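PDB 2QH5: mannose-6-phosphate isomerase from Helicobacter pylori, which probably makes GDP-mannose and diphosphate from mannose 1-phosphate and GTP through the N-terminal nucleotidyltransferase domain present here, and is also classed as an isomerase. Local coordinates for residues L96-S101 with D105-T110; G189-Q194 with S245-L250; V197-L202 with T208-C213. All coordinates share one frame; numbering follows the deposited sequence.

Contact 1 of 3, residues L96-S101 with D105-T110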
ATOM      1  N   LEU A  96      -1.537  -9.320   5.893  1.00 41.89           N
ATOM      2  CA  LEU A  96      -0.440 -10.283   6.028  1.00 39.71           C
ATOM      3  C   LEU A  96       0.854  -9.586   6.429  1.00 41.52           C
ATOM      4  O   LEU A  96       1.511 -10.002   7.388  1.00 52.00           O
ATOM      5  CB  LEU A  96      -0.280 -11.146   4.759  1.00 40.20           C
ATOM      6  CG  LEU A  96      -1.410 -12.181   4.501  1.00 47.90           C
ATOM      7  CD1 LEU A  96      -1.413 -12.755   3.084  1.00 41.42           C
ATOM      8  CD2 LEU A  96      -1.426 -13.319   5.526  1.00 45.81           C
ATOM      9  N   SER A  97       1.191  -8.512   5.720  1.00 42.40           N
ATOM     10  CA  SER A  97       2.353  -7.648   6.028  1.00 46.93           C
ATOM     11  C   SER A  97       2.359  -7.089   7.447  1.00 46.56           C
ATOM     12  O   SER A  97       3.411  -7.006   8.085  1.00 49.70           O
ATOM     13  CB  SER A  97       2.404  -6.471   5.059  1.00 49.78           C
ATOM     14  OG  SER A  97       2.287  -6.912   3.719  1.00 55.52           O
ATOM     15  N   ALA A  98       1.182  -6.693   7.926  1.00 40.77           N
ATOM     16  CA  ALA A  98       1.010  -6.214   9.292  1.00 40.68           C
ATOM     17  C   ALA A  98       1.220  -7.337  10.312  1.00 42.81           C
ATOM     18  O   ALA A  98       1.796  -7.111  11.372  1.00 50.59           O
ATOM     19  CB  ALA A  98      -0.364  -5.594   9.457  1.00 45.50           C
ATOM     20  N   LEU A  99       0.768  -8.548   9.982  1.00 43.54           N
ATOM     21  CA  LEU A  99       0.973  -9.711  10.844  1.00 45.55           C
ATOM     22  C   LEU A  99       2.443 -10.147  10.870  1.00 49.19           C
ATOM     23  O   LEU A  99       2.889 -10.751  11.838  1.00 47.55           O
ATOM     24  CB  LEU A  99       0.074 -10.887  10.434  1.00 43.11           C
ATOM     25  CG  LEU A  99      -1.460 -10.774  10.546  1.00 38.55           C
ATOM     26  CD1 LEU A  99      -2.099 -11.924   9.817  1.00 27.69           C
ATOM     27  CD2 LEU A  99      -2.006 -10.692  11.983  1.00 34.73           C
ATOM     28  N   MET A 100       3.185  -9.826   9.808  1.00 53.09           N
ATOM     29  CA  MET A 100       4.634 -10.045   9.770  1.00 48.93           C
ATOM     30  C   MET A 100       5.399  -8.917  10.462  1.00 55.33           C
ATOM     31  O   MET A 100       6.623  -8.840  10.354  1.00 59.31           O
ATOM     32  CB  MET A 100       5.133 -10.165   8.323  1.00 50.13           C
ATOM     33  CG  MET A 100       4.821 -11.478   7.639  1.00 44.92           C
ATOM     34  SD  MET A 100       5.089 -11.456   5.845  1.00 34.02           S
ATOM     35  CE  MET A 100       3.431 -11.913   5.376  1.00 42.10           C
ATOM     36  N   SER A 101       4.685  -8.038  11.163  1.00 56.76           N
ATOM     37  CA  SER A 101       5.306  -6.875  11.796  1.00 55.16           C
ATOM     38  C   SER A 101       5.082  -6.816  13.303  1.00 58.04           C
ATOM     39  O   SER A 101       4.234  -7.528  13.846  1.00 55.90           O
ATOM     40  CB  SER A 101       4.788  -5.590  11.149  1.00 56.08           C
ATOM     41  OG  SER A 101       5.198  -5.515   9.801  1.00 54.97           O
ATOM     42  N   ASP A 105       5.179  -0.962  15.327  1.00 72.08           N
ATOM     43  CA  ASP A 105       5.922  -0.281  14.271  1.00 65.87           C
ATOM     44  C   ASP A 105       5.017   0.272  13.172  1.00 58.63           C
ATOM     45  O   ASP A 105       3.870  -0.142  13.042  1.00 56.53           O
ATOM     46  CB  ASP A 105       7.150  -1.088  13.780  1.00 71.65           C
ATOM     47  CG  ASP A 105       6.799  -2.271  12.898  1.00 73.94           C
ATOM     48  OD1 ASP A 105       7.210  -3.402  13.242  1.00 76.89           O
ATOM     49  OD2 ASP A 105       6.171  -2.077  11.840  1.00 81.24           O
ATOM     50  N   LEU A 106       5.526   1.242  12.426  1.00 54.05           N
ATOM     51  CA  LEU A 106       4.709   2.016  11.498  1.00 53.39           C
ATOM     52  C   LEU A 106       4.920   1.543  10.083  1.00 52.76           C
ATOM     53  O   LEU A 106       6.045   1.264   9.670  1.00 56.66           O
ATOM     54  CB  LEU A 106       5.032   3.516  11.591  1.00 56.47           C
ATOM     55  CG  LEU A 106       4.797   4.223  12.934  1.00 63.35           C
ATOM     56  CD1 LEU A 106       5.608   5.510  13.015  1.00 68.34           C
ATOM     57  CD2 LEU A 106       3.313   4.491  13.200  1.00 61.11           C
ATOM     58  N   LEU A 107       3.824   1.478   9.342  1.00 51.16           N
ATOM     59  CA  LEU A 107       3.808   0.898   8.022  1.00 46.38           C
ATOM     60  C   LEU A 107       3.533   1.971   7.001  1.00 48.60           C
ATOM     61  O   LEU A 107       2.541   2.683   7.098  1.00 52.75           O
ATOM     62  CB  LEU A 107       2.708  -0.163   7.939  1.00 42.83           C
ATOM     63  CG  LEU A 107       2.978  -1.656   8.114  1.00 38.89           C
ATOM     64  CD1 LEU A 107       3.945  -1.966   9.218  1.00 38.82           C
ATOM     65  CD2 LEU A 107       1.642  -2.354   8.358  1.00 43.25           C
ATOM     66  N   ILE A 108       4.424   2.086   6.026  1.00 49.91           N
ATOM     67  CA  ILE A 108       4.220   2.961   4.889  1.00 46.44           C
ATOM     68  C   ILE A 108       3.942   2.051   3.698  1.00 48.76           C
ATOM     69  O   ILE A 108       4.855   1.397   3.197  1.00 43.86           O
ATOM     70  CB  ILE A 108       5.465   3.839   4.628  1.00 44.09           C
ATOM     71  CG1 ILE A 108       5.804   4.676   5.861  1.00 49.84           C
ATOM     72  CG2 ILE A 108       5.256   4.758   3.419  1.00 47.89           C
ATOM     73  CD1 ILE A 108       7.141   5.384   5.762  1.00 48.44           C
ATOM     74  N   VAL A 109       2.679   2.014   3.267  1.00 45.86           N
ATOM     75  CA  VAL A 109       2.194   1.093   2.233  1.00 45.82           C
ATOM     76  C   VAL A 109       2.136   1.793   0.879  1.00 53.45           C
ATOM     77  O   VAL A 109       1.370   2.730   0.693  1.00 58.69           O
ATOM     78  CB  VAL A 109       0.794   0.533   2.600  1.00 47.35           C
ATOM     79  CG1 VAL A 109       0.230  -0.312   1.478  1.00 43.25           C
ATOM     80  CG2 VAL A 109       0.860  -0.275   3.887  1.00 40.08           C
ATOM     81  N   THR A 110       2.955   1.328  -0.064  1.00 60.45           N
ATOM     82  CA  THR A 110       3.203   2.049  -1.316  1.00 57.45           C
ATOM     83  C   THR A 110       3.133   1.131  -2.525  1.00 58.25           C
ATOM     84  O   THR A 110       3.984   0.263  -2.677  1.00 63.94           O
ATOM     85  CB  THR A 110       4.617   2.718  -1.304  1.00 58.38           C
ATOM     86  OG1 THR A 110       5.630   1.745  -0.981  1.00 41.39           O
ATOM     87  CG2 THR A 110       4.674   3.826  -0.272  1.00 57.81           C
TER

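Contact 2 of 3, residues G189-Q194 with S245-L250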
ATOM      1  N   GLY A 189      -3.959   5.372  -3.232  1.00 62.89           N
ATOM      2  CA  GLY A 189      -3.720   3.952  -3.022  1.00 57.37           C
ATOM      3  C   GLY A 189      -2.583   3.713  -2.050  1.00 53.95           C
ATOM      4  O   GLY A 189      -2.375   2.586  -1.626  1.00 57.83           O
ATOM      5  N   MET A 190      -1.845   4.773  -1.708  1.00 52.14           N
ATOM      6  CA  MET A 190      -0.822   4.734  -0.649  1.00 51.97           C
ATOM      7  C   MET A 190      -1.476   4.865   0.724  1.00 53.12           C
ATOM      8  O   MET A 190      -2.580   5.397   0.825  1.00 61.08           O
ATOM      9  CB  MET A 190       0.173   5.878  -0.808  1.00 50.88           C
ATOM     10  CG  MET A 190       0.803   6.024  -2.177  1.00 54.99           C
ATOM     11  SD  MET A 190       2.005   7.363  -2.167  1.00 56.84           S
ATOM     12  CE  MET A 190       2.725   7.162  -0.529  1.00 42.28           C
ATOM     13  N   PHE A 191      -0.790   4.409   1.776  1.00 49.69           N
ATOM     14  CA  PHE A 191      -1.355   4.388   3.128  1.00 47.38           C
ATOM     15  C   PHE A 191      -0.266   4.398   4.173  1.00 49.35           C
ATOM     16  O   PHE A 191       0.786   3.816   3.962  1.00 53.11           O
ATOM     17  CB  PHE A 191      -2.197   3.131   3.374  1.00 45.60           C
ATOM     18  CG  PHE A 191      -3.418   3.036   2.521  1.00 47.31           C
ATOM     19  CD1 PHE A 191      -3.480   2.110   1.490  1.00 48.99           C
ATOM     20  CD2 PHE A 191      -4.502   3.877   2.736  1.00 50.15           C
ATOM     21  CE1 PHE A 191      -4.596   2.028   0.682  1.00 44.53           C
ATOM     22  CE2 PHE A 191      -5.627   3.802   1.930  1.00 48.96           C
ATOM     23  CZ  PHE A 191      -5.677   2.875   0.904  1.00 52.61           C
ATOM     24  N   VAL A 192      -0.528   5.053   5.306  1.00 48.76           N
ATOM     25  CA  VAL A 192       0.338   4.964   6.484  1.00 42.33           C
ATOM     26  C   VAL A 192      -0.533   4.701   7.703  1.00 39.34           C
ATOM     27  O   VAL A 192      -1.627   5.248   7.817  1.00 41.99           O
ATOM     28  CB  VAL A 192       1.203   6.243   6.712  1.00 39.98           C
ATOM     29  CG1 VAL A 192       2.147   6.052   7.899  1.00 38.55           C
ATOM     30  CG2 VAL A 192       2.015   6.596   5.463  1.00 41.55           C
ATOM     31  N   PHE A 193      -0.059   3.827   8.584  1.00 34.19           N
ATOM     32  CA  PHE A 193      -0.733   3.472   9.833  1.00 37.03           C
ATOM     33  C   PHE A 193       0.195   2.600  10.654  1.00 44.74           C
ATOM     34  O   PHE A 193       1.117   1.990  10.110  1.00 52.49           O
ATOM     35  CB  PHE A 193      -2.071   2.726   9.621  1.00 41.56           C
ATOM     36  CG  PHE A 193      -2.156   1.920   8.335  1.00 46.06           C
ATOM     37  CD1 PHE A 193      -1.315   0.831   8.099  1.00 41.58           C
ATOM     38  CD2 PHE A 193      -3.111   2.245   7.371  1.00 49.42           C
ATOM     39  CE1 PHE A 193      -1.408   0.105   6.922  1.00 49.10           C
ATOM     40  CE2 PHE A 193      -3.222   1.516   6.189  1.00 45.67           C
ATOM     41  CZ  PHE A 193      -2.366   0.455   5.954  1.00 46.46           C
ATOM     42  N   GLN A 194      -0.035   2.542  11.959  1.00 40.79           N
ATOM     43  CA  GLN A 194       0.661   1.581  12.791  1.00 45.27           C
ATOM     44  C   GLN A 194       0.052   0.198  12.534  1.00 50.50           C
ATOM     45  O   GLN A 194      -1.139   0.091  12.231  1.00 55.51           O
ATOM     46  CB  GLN A 194       0.528   1.974  14.256  1.00 42.01           C
ATOM     47  CG  GLN A 194       1.380   1.171  15.201  1.00 42.82           C
ATOM     48  CD  GLN A 194       0.782   1.087  16.579  1.00 47.86           C
ATOM     49  OE1 GLN A 194      -0.217   0.391  16.804  1.00 56.69           O
ATOM     50  NE2 GLN A 194       1.387   1.797  17.520  1.00 43.75           N
ATOM     51  N   SER A 245     -10.400  -5.662  -1.642  1.00 66.84           N
ATOM     52  CA  SER A 245      -9.595  -4.463  -1.581  1.00 65.11           C
ATOM     53  C   SER A 245      -9.588  -3.818  -0.222  1.00 62.95           C
ATOM     54  O   SER A 245     -10.556  -3.897   0.489  1.00 63.82           O
ATOM     55  CB  SER A 245     -10.162  -3.462  -2.547  1.00 62.07           C
ATOM     56  OG  SER A 245      -9.127  -2.644  -2.988  1.00 69.19           O
ATOM     57  N   ILE A 246      -8.510  -3.142   0.132  1.00 60.33           N
ATOM     58  CA  ILE A 246      -8.501  -2.464   1.428  1.00 59.38           C
ATOM     59  C   ILE A 246      -9.538  -1.332   1.480  1.00 60.88           C
ATOM     60  O   ILE A 246     -10.117  -1.045   2.535  1.00 54.18           O
ATOM     61  CB  ILE A 246      -7.084  -1.958   1.779  1.00 53.57           C
ATOM     62  CG1 ILE A 246      -7.001  -1.534   3.242  1.00 57.36           C
ATOM     63  CG2 ILE A 246      -6.655  -0.849   0.842  1.00 58.91           C
ATOM     64  CD1 ILE A 246      -7.352  -2.650   4.212  1.00 59.16           C
ATOM     65  N   ASP A 247      -9.790  -0.737   0.315  1.00 61.62           N
ATOM     66  CA  ASP A 247     -10.727   0.359   0.176  1.00 62.09           C
ATOM     67  C   ASP A 247     -12.133  -0.111   0.471  1.00 60.01           C
ATOM     68  O   ASP A 247     -12.899   0.604   1.096  1.00 66.20           O
ATOM     69  CB  ASP A 247     -10.651   0.960  -1.227  1.00 66.35           C
ATOM     70  CG  ASP A 247      -9.220   1.213  -1.682  1.00 76.78           C
ATOM     71  OD1 ASP A 247      -8.498   0.236  -1.990  1.00 87.77           O
ATOM     72  OD2 ASP A 247      -8.821   2.394  -1.747  1.00 80.68           O
ATOM     73  N   ILE A 248     -12.462  -1.322   0.036  1.00 60.98           N
ATOM     74  CA  ILE A 248     -13.787  -1.894   0.276  1.00 61.04           C
ATOM     75  C   ILE A 248     -13.879  -2.469   1.689  1.00 60.90           C
ATOM     76  O   ILE A 248     -14.845  -2.213   2.412  1.00 59.60           O
ATOM     77  CB  ILE A 248     -14.135  -2.963  -0.797  1.00 63.47           C
ATOM     78  CG1 ILE A 248     -14.353  -2.293  -2.159  1.00 63.75           C
ATOM     79  CG2 ILE A 248     -15.371  -3.770  -0.397  1.00 64.06           C
ATOM     80  CD1 ILE A 248     -14.209  -3.226  -3.354  1.00 74.79           C
ATOM     81  N   ALA A 249     -12.849  -3.222   2.077  1.00 64.12           N
ATOM     82  CA  ALA A 249     -12.797  -3.913   3.371  1.00 62.08           C
ATOM     83  C   ALA A 249     -12.830  -2.986   4.575  1.00 62.63           C
ATOM     84  O   ALA A 249     -13.490  -3.278   5.581  1.00 63.76           O
ATOM     85  CB  ALA A 249     -11.554  -4.798   3.448  1.00 60.33           C
ATOM     86  N   LEU A 250     -12.116  -1.871   4.473  1.00 61.29           N
ATOM     87  CA  LEU A 250     -11.813  -1.077   5.655  1.00 61.28           C
ATOM     88  C   LEU A 250     -12.037   0.417   5.487  1.00 60.61           C
ATOM     89  O   LEU A 250     -12.665   1.051   6.337  1.00 57.50           O
ATOM     90  CB  LEU A 250     -10.373  -1.343   6.092  1.00 60.82           C
ATOM     91  CG  LEU A 250      -9.840  -0.641   7.338  1.00 58.48           C
ATOM     92  CD1 LEU A 250     -10.694  -0.948   8.564  1.00 61.90           C
ATOM     93  CD2 LEU A 250      -8.398  -1.058   7.554  1.00 55.21           C
TER

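Contact 3 of 3, residues V197-L202 with T208-C213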
ATOM      1  N   VAL A 197      -2.927  -0.773  15.176  1.00 55.02           N
ATOM      2  CA  VAL A 197      -4.192  -0.081  14.903  1.00 53.87           C
ATOM      3  C   VAL A 197      -4.826  -0.529  13.587  1.00 52.70           C
ATOM      4  O   VAL A 197      -6.054  -0.671  13.510  1.00 54.08           O
ATOM      5  CB  VAL A 197      -4.088   1.492  15.023  1.00 57.60           C
ATOM      6  CG1 VAL A 197      -2.662   1.936  15.162  1.00 58.23           C
ATOM      7  CG2 VAL A 197      -4.801   2.229  13.864  1.00 51.33           C
ATOM      8  N   PHE A 198      -4.001  -0.774  12.567  1.00 51.04           N
ATOM      9  CA  PHE A 198      -4.517  -1.367  11.333  1.00 50.79           C
ATOM     10  C   PHE A 198      -5.219  -2.703  11.608  1.00 50.66           C
ATOM     11  O   PHE A 198      -6.329  -2.930  11.128  1.00 49.07           O
ATOM     12  CB  PHE A 198      -3.437  -1.573  10.270  1.00 44.42           C
ATOM     13  CG  PHE A 198      -3.925  -2.353   9.085  1.00 43.76           C
ATOM     14  CD1 PHE A 198      -3.746  -3.726   9.014  1.00 36.94           C
ATOM     15  CD2 PHE A 198      -4.623  -1.719   8.065  1.00 49.70           C
ATOM     16  CE1 PHE A 198      -4.218  -4.448   7.947  1.00 36.75           C
ATOM     17  CE2 PHE A 198      -5.102  -2.438   6.985  1.00 44.00           C
ATOM     18  CZ  PHE A 198      -4.905  -3.807   6.924  1.00 45.26           C
ATOM     19  N   LEU A 199      -4.568  -3.580  12.370  1.00 47.74           N
ATOM     20  CA  LEU A 199      -5.146  -4.887  12.667  1.00 47.86           C
ATOM     21  C   LEU A 199      -6.360  -4.799  13.586  1.00 51.11           C
ATOM     22  O   LEU A 199      -7.233  -5.670  13.547  1.00 52.99           O
ATOM     23  CB  LEU A 199      -4.088  -5.841  13.234  1.00 49.84           C
ATOM     24  CG  LEU A 199      -2.953  -6.186  12.258  1.00 44.68           C
ATOM     25  CD1 LEU A 199      -1.785  -6.849  12.972  1.00 37.16           C
ATOM     26  CD2 LEU A 199      -3.448  -7.043  11.092  1.00 34.41           C
ATOM     27  N   ASP A 200      -6.416  -3.750  14.407  1.00 54.56           N
ATOM     28  CA  ASP A 200      -7.562  -3.517  15.287  1.00 52.40           C
ATOM     29  C   ASP A 200      -8.756  -3.028  14.483  1.00 51.66           C
ATOM     30  O   ASP A 200      -9.886  -3.467  14.705  1.00 53.21           O
ATOM     31  CB  ASP A 200      -7.216  -2.505  16.375  1.00 53.93           C
ATOM     32  CG  ASP A 200      -6.341  -3.094  17.465  1.00 65.66           C
ATOM     33  OD1 ASP A 200      -5.878  -2.325  18.339  1.00 70.99           O
ATOM     34  OD2 ASP A 200      -6.113  -4.323  17.451  1.00 74.43           O
ATOM     35  N   GLU A 201      -8.498  -2.120  13.546  1.00 47.03           N
ATOM     36  CA  GLU A 201      -9.538  -1.606  12.660  1.00 46.14           C
ATOM     37  C   GLU A 201     -10.080  -2.693  11.752  1.00 48.73           C
ATOM     38  O   GLU A 201     -11.279  -2.728  11.470  1.00 49.42           O
ATOM     39  CB  GLU A 201      -9.014  -0.445  11.819  1.00 45.22           C
ATOM     40  CG  GLU A 201      -8.950   0.883  12.567  1.00 57.02           C
ATOM     41  CD  GLU A 201     -10.322   1.389  12.972  1.00 66.31           C
ATOM     42  OE1 GLU A 201     -10.605   1.376  14.192  1.00 64.90           O
ATOM     43  OE2 GLU A 201     -11.120   1.780  12.075  1.00 65.29           O
ATOM     44  N   LEU A 202      -9.200  -3.582  11.299  1.00 50.23           N
ATOM     45  CA  LEU A 202      -9.632  -4.711  10.486  1.00 53.03           C
ATOM     46  C   LEU A 202     -10.479  -5.673  11.320  1.00 52.23           C
ATOM     47  O   LEU A 202     -11.468  -6.189  10.828  1.00 52.57           O
ATOM     48  CB  LEU A 202      -8.443  -5.433   9.841  1.00 51.27           C
ATOM     49  CG  LEU A 202      -8.692  -6.240   8.554  1.00 40.77           C
ATOM     50  CD1 LEU A 202      -9.317  -5.424   7.432  1.00 46.14           C
ATOM     51  CD2 LEU A 202      -7.387  -6.791   8.079  1.00 43.44           C
ATOM     52  N   THR A 208     -13.739 -11.272   9.430  1.00 62.58           N
ATOM     53  CA  THR A 208     -13.545 -12.565   8.788  1.00 62.90           C
ATOM     54  C   THR A 208     -12.442 -12.512   7.742  1.00 62.30           C
ATOM     55  O   THR A 208     -12.009 -13.544   7.226  1.00 63.32           O
ATOM     56  CB  THR A 208     -14.839 -13.069   8.133  1.00 65.43           C
ATOM     57  OG1 THR A 208     -15.255 -12.144   7.119  1.00 67.04           O
ATOM     58  CG2 THR A 208     -15.946 -13.243   9.179  1.00 63.50           C
ATOM     59  N   ILE A 209     -12.001 -11.301   7.426  1.00 60.76           N
ATOM     60  CA  ILE A 209     -10.878 -11.094   6.522  1.00 54.14           C
ATOM     61  C   ILE A 209      -9.592 -11.144   7.334  1.00 52.82           C
ATOM     62  O   ILE A 209      -8.583 -11.686   6.888  1.00 55.01           O
ATOM     63  CB  ILE A 209     -11.052  -9.776   5.736  1.00 53.70           C
ATOM     64  CG1 ILE A 209     -12.246  -9.926   4.793  1.00 52.22           C
ATOM     65  CG2 ILE A 209      -9.782  -9.381   4.974  1.00 44.91           C
ATOM     66  CD1 ILE A 209     -12.016  -9.348   3.425  1.00 64.36           C
ATOM     67  N   LEU A 210      -9.651 -10.609   8.547  1.00 55.50           N
ATOM     68  CA  LEU A 210      -8.558 -10.739   9.494  1.00 55.70           C
ATOM     69  C   LEU A 210      -8.392 -12.196   9.923  1.00 58.70           C
ATOM     70  O   LEU A 210      -7.270 -12.688  10.033  1.00 61.53           O
ATOM     71  CB  LEU A 210      -8.775  -9.831  10.710  1.00 48.65           C
ATOM     72  CG  LEU A 210      -7.723  -9.959  11.818  1.00 50.27           C
ATOM     73  CD1 LEU A 210      -6.353  -9.485  11.357  1.00 52.33           C
ATOM     74  CD2 LEU A 210      -8.149  -9.214  13.050  1.00 47.36           C
ATOM     75  N   LYS A 211      -9.517 -12.872  10.147  1.00 62.98           N
ATOM     76  CA  LYS A 211      -9.557 -14.286  10.528  1.00 63.23           C
ATOM     77  C   LYS A 211      -8.854 -15.154   9.491  1.00 61.34           C
ATOM     78  O   LYS A 211      -7.960 -15.931   9.827  1.00 59.03           O
ATOM     79  CB  LYS A 211     -11.013 -14.743  10.677  1.00 66.92           C
ATOM     80  CG  LYS A 211     -11.231 -15.928  11.599  1.00 74.22           C
ATOM     81  CD  LYS A 211     -11.109 -15.521  13.068  1.00 86.53           C
ATOM     82  CE  LYS A 211     -11.025 -16.742  13.976  1.00 89.73           C
ATOM     83  NZ  LYS A 211     -10.525 -16.384  15.327  1.00 91.10           N
ATOM     84  N   GLY A 212      -9.260 -14.999   8.231  1.00 58.89           N
ATOM     85  CA  GLY A 212      -8.677 -15.733   7.111  1.00 57.61           C
ATOM     86  C   GLY A 212      -7.191 -15.495   6.919  1.00 59.46           C
ATOM     87  O   GLY A 212      -6.445 -16.420   6.584  1.00 60.87           O
ATOM     88  N   CYS A 213      -6.758 -14.254   7.126  1.00 53.83           N
ATOM     89  CA  CYS A 213      -5.335 -13.925   7.070  1.00 54.36           C
ATOM     90  C   CYS A 213      -4.559 -14.515   8.248  1.00 53.52           C
ATOM     91  O   CYS A 213      -3.417 -14.925   8.083  1.00 59.93           O
ATOM     92  CB  CYS A 213      -5.126 -12.411   7.004  1.00 50.43           C
ATOM     93  SG  CYS A 213      -5.305 -11.737   5.362  1.00 48.71           S
TER

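Contact 1 of 3, residues L96-S101 with D105-T110
The carboxylate of D105 is the flat group of this contact, and it turns its oxygen end to the methylene of S101. CB of S101 lies about equally far from both oxygens, 3.8 Å from OD2 of D105 and 3.9 Å from OD1. D105 places its CG between backbone N and carbonyl carbon (chi1 75°), which brings the group back to the helix end. OD1 is bonded to the backbone N of D102, whereas OD2 is buried without a polar partner in the model.

Alongside, one methyl of L107 meets the helix, the other S101 just past its end. CD2 of L107 meets CB of A98 at 4.0 Å, and CD1 of L107 comes within 3.8 Å of OG of S101. That hydroxyl donates to O of S97 at 2.9 Å, with a C=O...OG angle of 150°, and is also bonded to NZ of K6.

Helix 90-99 leads from strand 78-84 into strand 106-111, a beta-alpha-beta crossover of the Rossmann-like GT-A fold. Strand 106-111 runs between strands 5-10 and 184-194; I8 of the former touches both S97 and L107, so the helix end touches both strand 5-10 and strand 106-111.

Contact 2 of 3, residues G189-Q194 with S245-L250
F191 projects from the sheet and meets I246, the first residue of helix 246-251, with one corner of its ring. CE1 of F191 is 3.5 Å from CG2 of I246, and CZ of F191 is 3.9 Å from the same methyl. The methyl comes in at a slant to the ring, and the phenylalanine and isoleucine side chains point opposite ways and overlap at their flanks. In I246 the branches divide the work: CG2 occupies the position between backbone N and carbonyl carbon and does the touching, while CG1 stands anti to N (chi1 -167°).

Beside this close apolar meeting the contact becomes looser. OD2 of D247 stands at the edge of the F191 ring, near its plane, 4.1 Å from CZ of F191; ring and carboxylate are turned 60° apart. No hydrogen bond joins the two segments; what they share directly is van der Waals contact. Farther round the helix, I248 faces solvent and S245 is partly exposed.

The helix start is held by its own backbone and from outside: A249 N bonds to S245 O at 2.9 Å, and OG1 of T90 accepts from N of I246. A wider pi-type turn at 247-250 follows directly. In the strand segment, the chain turns a corner at G189 before the strand runs on.

Strand 184-194 is antiparallel to strands 106-111 and 138-144, and the side chain of F191 touches T140 of the latter. Strand 165-168 flanks D247 through F166 and E168. Helix 195-205 also packs here, through F198 on I246 and E201 on L250.

Contact 3 of 3, residues V197-L202 with T208-C213
L202 and L210 bring the two backbones closest, with their CA atoms 6.2 Å apart. They belong to two consecutive helices of the nucleotidyltransferase (GT-A) domain, 195-205 and 207-216, joined by a very short turn. Both segments are helical throughout, but no hydrogen bond links them. In the first, E201 N reaches V197 O at 2.8 Å; in the second, the bond from C213 N to I209 O is longer at 3.2 Å.

Three leucines make the interface, and L210 is its centre. Its CG lies anti to the backbone N (chi1 176°), which sends the side chain straight out to the other helix, where it fits between L199 and L202, one turn apart. L202 meets the base of L210: its branch point CG is 4.2 Å from CB of L210, with the two side chains set aslant. L199 meets the end instead, crossing L210 at about a right angle.

Helix 90-99 packs against both helices, with A98 touching L199, A95 touching L202 and N92 touching C213. E201, which takes no part in the leucine packing, forms a salt bridge with K204 and a hydrogen bond with S254. The fork of L210 is divided between two kinds of neighbour: CD1 packs on CD2 of L199 at 3.8 Å, while CD2 of L210 rests 3.7 Å from the backbone O of L199.

The three contacts form one continuous core, with centres 11 Å apart for contacts 1 and 2 and 12 Å for the other two pairs. Contacts 1 and 2 share the sheet: V109 N is 2.7 Å from F191 O, and L107 N is 2.9 Å from F193 O, both probable hydrogen bonds. F198 of the helix in contact 3 ties the rest together. Its ring stacks with F193, its CE2 lies 3.6 Å from CD2 of L250, and its CD1 lies 3.9 Å from CB of A98. Residues 13-25, probably part of the nucleotide-binding loop as in related nucleotidyltransferases, are not modelled, so none of the three contacts can be placed against that site.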